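Local coordinates for protein pectinesterase inhibitor 1 (Arabidopsis thaliana, PDB 1X91) that inhibits pectin methylesterases of flowers, siliques and leaves, an activity that requires its N-terminal alpha-hairpin extension, at residues A32-Q35 / A36-K39; R123-S127 / S128-N132; C140-A143 / L144-N148. The protein carries 1 engineered substitution. All coordinates share one frame; numbering follows the deposited sequence.

Contact 1 of 3, residues A32-Q35 / A36-K39; sequences ANLQ and ALAK. Engineered in segment 32-35: Ala-32 (natural residue Pro).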
loop_
_atom_site.group_PDB
_atom_site.type_symbol
_atom_site.label_atom_id
_atom_site.label_comp_id
_atom_site.label_asym_id
_atom_site.label_seq_id
_atom_site.Cartn_x
_atom_site.Cartn_y
_atom_site.Cartn_z
ATOM N N ALA A 32 -3.389 12.568 15.676
ATOM C CA ALA A 32 -4.085 11.692 16.599
ATOM C C ALA A 32 -5.544 11.499 16.214
ATOM O O ALA A 32 -6.213 10.651 16.790
ATOM C CB ALA A 32 -3.975 12.229 18.025
ATOM N N ASN A 33 -6.035 12.294 15.260
ATOM C CA ASN A 33 -7.402 12.186 14.706
ATOM C C ASN A 33 -7.400 11.051 13.691
ATOM O O ASN A 33 -6.728 11.155 12.703
ATOM C CB ASN A 33 -7.782 13.508 14.021
ATOM C CG ASN A 33 -9.145 13.511 13.336
ATOM O OD1 ASN A 33 -9.505 12.634 12.564
ATOM N ND2 ASN A 33 -9.885 14.585 13.561
ATOM N N LEU A 34 -8.082 9.946 13.973
ATOM C CA LEU A 34 -7.941 8.757 13.113
ATOM C C LEU A 34 -8.459 8.977 11.700
ATOM O O LEU A 34 -7.909 8.413 10.778
ATOM C CB LEU A 34 -8.573 7.512 13.762
ATOM C CG LEU A 34 -7.815 6.964 14.983
ATOM C CD1 LEU A 34 -8.556 5.781 15.606
ATOM C CD2 LEU A 34 -6.397 6.602 14.643
ATOM N N GLN A 35 -9.454 9.807 11.511
ATOM C CA GLN A 35 -9.943 10.097 10.173
ATOM C C GLN A 35 -8.853 10.826 9.370
ATOM O O GLN A 35 -8.584 10.513 8.202
ATOM C CB GLN A 35 -11.247 10.899 10.286
ATOM C CG GLN A 35 -11.790 11.310 8.971
ATOM C CD GLN A 35 -12.761 10.327 8.348
ATOM O OE1 GLN A 35 -13.411 9.514 9.047
ATOM N NE2 GLN A 35 -12.913 10.424 7.028
ATOM N N ALA A 36 -8.209 11.806 9.985
ATOM C CA ALA A 36 -7.140 12.534 9.337
ATOM C C ALA A 36 -5.951 11.645 9.065
ATOM O O ALA A 36 -5.331 11.728 8.005
ATOM C CB ALA A 36 -6.726 13.728 10.247
ATOM N N LEU A 37 -5.597 10.788 10.029
ATOM C CA LEU A 37 -4.488 9.873 9.835
ATOM C C LEU A 37 -4.781 8.805 8.739
ATOM O O LEU A 37 -3.887 8.501 7.955
ATOM C CB LEU A 37 -4.152 9.194 11.150
ATOM C CG LEU A 37 -2.931 8.276 11.102
ATOM C CD1 LEU A 37 -1.688 9.086 10.685
ATOM C CD2 LEU A 37 -2.777 7.581 12.446
ATOM N N ALA A 38 -6.005 8.302 8.647
ATOM C CA ALA A 38 -6.412 7.449 7.517
ATOM C C ALA A 38 -6.151 8.133 6.197
ATOM O O ALA A 38 -5.618 7.505 5.274
ATOM C CB ALA A 38 -7.874 7.074 7.643
ATOM N N LYS A 39 -6.492 9.415 6.097
ATOM C CA LYS A 39 -6.357 10.108 4.810
ATOM C C LYS A 39 -4.878 10.300 4.488
ATOM O O LYS A 39 -4.453 10.040 3.327
ATOM C CB LYS A 39 -7.109 11.431 4.870
ATOM C CG LYS A 39 -6.882 12.356 3.706
ATOM C CD LYS A 39 -7.194 11.719 2.399
ATOM C CE LYS A 39 -7.406 12.758 1.259
ATOM N NZ LYS A 39 -6.205 13.462 0.784
#

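Contact 2 of 3, residues R123-S127 / S128-N132; sequences RSVDS and SVVNN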
loop_
_atom_site.group_PDB
_atom_site.type_symbol
_atom_site.label_atom_id
_atom_site.label_comp_id
_atom_site.label_asym_id
_atom_site.label_seq_id
_atom_site.Cartn_x
_atom_site.Cartn_y
_atom_site.Cartn_z
ATOM N N ARG A 123 15.693 -14.649 -10.705
ATOM C CA ARG A 123 17.065 -14.704 -10.257
ATOM C C ARG A 123 17.635 -13.351 -9.802
ATOM O O ARG A 123 18.387 -13.269 -8.829
ATOM C CB ARG A 123 17.924 -15.266 -11.369
ATOM C CG ARG A 123 19.335 -15.616 -10.949
ATOM C CD ARG A 123 19.416 -16.573 -9.766
ATOM N NE ARG A 123 20.797 -17.046 -9.557
ATOM C CZ ARG A 123 21.194 -17.834 -8.571
ATOM N NH1 ARG A 123 20.355 -18.330 -7.670
ATOM N NH2 ARG A 123 22.466 -18.150 -8.490
ATOM N N SER A 124 17.297 -12.314 -10.553
ATOM C CA SER A 124 17.707 -10.942 -10.284
ATOM C C SER A 124 16.487 -10.084 -10.520
ATOM O O SER A 124 15.770 -10.246 -11.485
ATOM C CB SER A 124 18.892 -10.488 -11.157
ATOM O OG SER A 124 19.659 -9.473 -10.491
ATOM N N VAL A 125 16.239 -9.186 -9.582
ATOM C CA VAL A 125 15.014 -8.425 -9.574
ATOM C C VAL A 125 15.303 -6.950 -9.346
ATOM O O VAL A 125 16.359 -6.583 -8.810
ATOM C CB VAL A 125 14.078 -8.939 -8.473
ATOM C CG1 VAL A 125 14.692 -8.707 -7.105
ATOM C CG2 VAL A 125 12.707 -8.304 -8.629
ATOM N N ASP A 126 14.401 -6.108 -9.849
ATOM C CA ASP A 126 14.496 -4.679 -9.573
ATOM C C ASP A 126 14.166 -4.371 -8.106
ATOM O O ASP A 126 13.058 -4.621 -7.641
ATOM C CB ASP A 126 13.565 -3.890 -10.461
ATOM C CG ASP A 126 13.723 -2.432 -10.247
ATOM O OD1 ASP A 126 14.645 -1.811 -10.840
ATOM O OD2 ASP A 126 13.000 -1.805 -9.458
ATOM N N SER A 127 15.111 -3.829 -7.373
ATOM C CA SER A 127 14.954 -3.617 -5.948
ATOM C C SER A 127 13.866 -2.595 -5.610
ATOM O O SER A 127 13.223 -2.736 -4.551
ATOM C CB SER A 127 16.292 -3.228 -5.283
ATOM O OG SER A 127 16.713 -1.981 -5.765
ATOM N N SER A 128 13.666 -1.580 -6.456
ATOM C CA SER A 128 12.629 -0.565 -6.192
ATOM C C SER A 128 11.241 -1.206 -6.315
ATOM O O SER A 128 10.342 -0.878 -5.547
ATOM C CB SER A 128 12.776 0.683 -7.090
ATOM O OG SER A 128 12.239 0.421 -8.351
ATOM N N VAL A 129 11.031 -2.117 -7.270
ATOM C CA VAL A 129 9.760 -2.818 -7.333
ATOM C C VAL A 129 9.541 -3.622 -6.052
ATOM O O VAL A 129 8.441 -3.570 -5.458
ATOM C CB VAL A 129 9.649 -3.737 -8.592
ATOM C CG1 VAL A 129 8.380 -4.611 -8.535
ATOM C CG2 VAL A 129 9.699 -2.910 -9.868
ATOM N N VAL A 130 10.538 -4.366 -5.600
ATOM C CA VAL A 130 10.377 -5.211 -4.409
ATOM C C VAL A 130 10.175 -4.323 -3.178
ATOM O O VAL A 130 9.272 -4.557 -2.386
ATOM C CB VAL A 130 11.634 -6.117 -4.205
ATOM C CG1 VAL A 130 11.629 -6.787 -2.820
ATOM C CG2 VAL A 130 11.726 -7.124 -5.308
ATOM N N ASN A 131 10.966 -3.274 -3.073
ATOM C CA ASN A 131 10.967 -2.445 -1.871
ATOM C C ASN A 131 9.677 -1.638 -1.828
ATOM O O ASN A 131 9.090 -1.536 -0.778
ATOM C CB ASN A 131 12.173 -1.514 -1.827
ATOM C CG ASN A 131 13.474 -2.267 -1.593
ATOM O OD1 ASN A 131 13.469 -3.463 -1.273
ATOM N ND2 ASN A 131 14.604 -1.580 -1.798
ATOM N N ASN A 132 9.259 -1.048 -2.943
ATOM C CA ASN A 132 7.978 -0.329 -2.976
ATOM C C ASN A 132 6.804 -1.243 -2.703
ATOM O O ASN A 132 5.829 -0.824 -2.088
ATOM C CB ASN A 132 7.749 0.414 -4.285
ATOM C CG ASN A 132 8.557 1.698 -4.400
ATOM O OD1 ASN A 132 9.389 2.004 -3.549
ATOM N ND2 ASN A 132 8.306 2.457 -5.470
HETATM O O HOH W 1 15.509 -0.452 -8.375
#

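Contact 3 of 3, residues C140-A143 / L144-N148; sequences CGIA and LVISN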
loop_
_atom_site.group_PDB
_atom_site.type_symbol
_atom_site.label_atom_id
_atom_site.label_comp_id
_atom_site.label_asym_id
_atom_site.label_seq_id
_atom_site.Cartn_x
_atom_site.Cartn_y
_atom_site.Cartn_z
ATOM N N CYS A 140 -0.593 -0.322 3.621
ATOM C CA CYS A 140 -1.965 -0.871 3.691
ATOM C C CYS A 140 -2.257 -1.472 5.050
ATOM O O CYS A 140 -3.371 -1.302 5.571
ATOM C CB CYS A 140 -2.257 -1.890 2.577
ATOM S SG CYS A 140 -2.299 -1.276 0.888
ATOM N N GLY A 141 -1.283 -2.160 5.626
ATOM C CA GLY A 141 -1.450 -2.763 6.951
ATOM C C GLY A 141 -1.766 -1.708 8.002
ATOM O O GLY A 141 -2.676 -1.904 8.809
ATOM N N ILE A 142 -1.095 -0.558 7.941
ATOM C CA ILE A 142 -1.370 0.550 8.835
ATOM C C ILE A 142 -2.791 1.080 8.600
ATOM O O ILE A 142 -3.557 1.318 9.528
ATOM C CB ILE A 142 -0.307 1.680 8.691
ATOM C CG1 ILE A 142 1.073 1.181 9.114
ATOM C CG2 ILE A 142 -0.721 2.881 9.526
ATOM C CD1 ILE A 142 2.230 2.087 8.744
ATOM N N ALA A 143 -3.168 1.273 7.330
ATOM C CA ALA A 143 -4.480 1.791 6.992
ATOM C C ALA A 143 -5.598 0.827 7.442
ATOM O O ALA A 143 -6.697 1.257 7.720
ATOM C CB ALA A 143 -4.587 2.022 5.468
ATOM N N LEU A 144 -5.354 -0.471 7.430
ATOM C CA LEU A 144 -6.345 -1.434 7.887
ATOM C C LEU A 144 -6.586 -1.307 9.374
ATOM O O LEU A 144 -7.735 -1.363 9.834
ATOM C CB LEU A 144 -5.893 -2.866 7.572
ATOM C CG LEU A 144 -5.873 -3.278 6.086
ATOM C CD1 LEU A 144 -5.275 -4.659 5.977
ATOM C CD2 LEU A 144 -7.295 -3.204 5.585
ATOM N N VAL A 145 -5.540 -1.079 10.121
ATOM C CA VAL A 145 -5.703 -0.927 11.553
ATOM C C VAL A 145 -6.468 0.366 11.859
ATOM O O VAL A 145 -7.422 0.375 12.636
ATOM C CB VAL A 145 -4.322 -0.939 12.249
ATOM C CG1 VAL A 145 -4.478 -0.722 13.767
ATOM C CG2 VAL A 145 -3.628 -2.232 12.017
ATOM N N ILE A 146 -6.123 1.448 11.181
ATOM C CA ILE A 146 -6.799 2.728 11.340
ATOM C C ILE A 146 -8.261 2.657 10.944
ATOM O O ILE A 146 -9.161 3.064 11.717
ATOM C CB ILE A 146 -6.099 3.855 10.555
ATOM C CG1 ILE A 146 -4.659 4.075 11.001
ATOM C CG2 ILE A 146 -6.907 5.148 10.691
ATOM C CD1 ILE A 146 -3.823 4.855 9.927
ATOM N N SER A 147 -8.543 2.133 9.770
ATOM C CA SER A 147 -9.924 2.067 9.296
ATOM C C SER A 147 -10.808 1.176 10.188
ATOM O O SER A 147 -12.010 1.445 10.366
ATOM C CB SER A 147 -9.992 1.619 7.830
ATOM O OG SER A 147 -9.412 0.362 7.598
ATOM N N ASN A 148 -10.221 0.110 10.737
ATOM C CA ASN A 148 -10.911 -0.711 11.726
ATOM C C ASN A 148 -11.355 0.074 12.952
ATOM O O ASN A 148 -12.422 -0.243 13.542
ATOM C CB ASN A 148 -10.033 -1.892 12.151
ATOM C CG ASN A 148 -10.733 -2.817 13.102
ATOM O OD1 ASN A 148 -10.513 -2.765 14.308
ATOM N ND2 ASN A 148 -11.590 -3.657 12.566
#

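Contact 1 of 3, residues A32-Q35 / A36-K39
From Asn-33, whose carbonyl O accepts from Leu-37 N at 2.9 Å, the backbone winds into the first turn of helix 34-62; the next bonds keep the same four-residue step, Ala-38 N to Leu-34 O (2.9 Å) and Lys-39 N to Gln-35 O (3.2 Å). Asn-33 sits at the N-cap. Its CG lies anti to the backbone N (chi1 177°), which brings OD1 forward over the start of the helix, where it accepts from Ala-36 N at 3.0 Å. The N-H points almost straight at OD1 (164°), but it arrives from above the amide plane, 43° out of it. Asparagine suits this place because its short amide can set an acceptor over the N-H groups of the first turn, which lack the carbonyls of an earlier turn. The methyl of Ala-36 adds little bulk beside the cap, with CB 3.8 Å from Asn-33 OD1. On the inner side, Leu-34 and Leu-37 meet through one methyl each, CD2 to CD2 at 4.3 Å, a loose touch; both side chains also meet other parts of the fold, Leu-34 touching Met-149 at the end of helix 127-149 and Leu-37 touching Met-8 of the N-terminal part. Small Ala-38 lets the helix come close to Ile-146 of helix 127-149. The amide of Gln-35 is held through NE2 by the carbonyl of Leu-93, and Lys-39 forms a salt bridge with Asp-43. Ala-32, an engineered replacement for proline, precedes the cap in the linker. Together these features make an asparagine N-cap, here opening the first long helix of the four-helix bundle just after the N-terminal hairpin.

Contact 2 of 3, residues R123-S127 / S128-N132
Asp-126 reaches forward to Ser-128 and Val-129 as the N-cap of helix 127-149, ending the loop that follows helix 98-119. Hydrogen bonds dominate. One carboxylate oxygen, OD2, accepts twice: from Ser-128 OG at 2.6 Å, met nearly along the C-O axis, and from Val-129 N at 3.0 Å, on the anti lone pair. The torsion that allows this turns CG away from the backbone N (chi1 -176°) and swings the carboxylate over the first turn. Aspartate fits because its negative charge faces the start of a helix, whose dipole and N-H groups would probably favour it; serine fits two places on because its hydroxyl is short enough to turn back to the cap. With an alanine here instead of Asp-126, Val-129 N would probably lose its capping acceptor and the hydroxyl of Ser-128 would be set free to turn. Past the cap the main-chain bonds of the helix begin, Val-130 N to Asp-126 O at 3.3 Å and Asn-131 N to Ser-127 O at 2.8 Å.

The apolar part is a hydrophobic staple between Val-125, just before the cap, and Val-130, four residues after it. Their side chains cross at about a right angle, the compact beta-branched ends meeting CG2 to CG2 at 3.7 Å, and both rest on Val-119 of helix 98-119. Solvent completes the cap: a water accepts from Ser-128 N at 2.9 Å and donates a weak bond to Asp-126 OD1, also 2.9 Å.

Contact 3 of 3, residues C140-A143 / L144-N148
Cys-140 offers its carbonyl O to Leu-144 N at 2.8 Å, and the Leu-144 side chain folds back along the same carbonyl, its CG 3.2 Å from Cys-140 O. The buried side chain of Cys-140 touches Val-105 and Leu-109 of helix 98-119 and Thr-45 of helix 34-62. Gly-141, adding no side-chain bulk to its side of the helix, gives its O to Val-145 N at 3.3 Å; Val-145 CG2 also closes on that oxygen, at 3.4 Å. Ile-142 bonds through O to Ile-146 N, and the two isoleucines lie side by side, pointing the same way, with CG2 of Ile-142 and CD1 of Ile-146 3.7 Å apart. Their branched chains make one apolar ridge: Ile-142 meets Phe-20 and Phe-24 of helix 18-27, Ile-146 meets helix 34-62. Ala-143 is small enough to lie against Met-101, and its O accepts twice, from Ser-147 N at 2.9 Å and from Ser-147 OG at 2.9 Å. That hydroxyl (chi1 59°) faces back along the helix and also bonds with Asn-102, so a buried polar group is satisfied. A serine hydroxyl bonded to the carbonyl four residues back is common in alpha-helices; here it belongs to the closing helix of the four-helix bundle, with the N-terminal hairpin on the Ile-142 side.

Contacts 1 and 2 both start a helix, and both do so with a side-chain acceptor at the N-cap: a neutral amide before helix 34-62, a carboxylate before helix 127-149. Their centres are 31 Å apart, on opposite sides of the chain's centre, and contact 2 lies at the surface while contact 1 is partly buried. Contact 3 is the buried one, far along the same helix that contact 2 opens, and its side-chain chemistry is accordingly apolar but for a serine hydroxyl. Contacts 1 and 3 touch: Ile-146 packs on Leu-37, with Leu-37 CG 3.7 Å from Ile-146 CD1, joining helix 34-62 to helix 127-149.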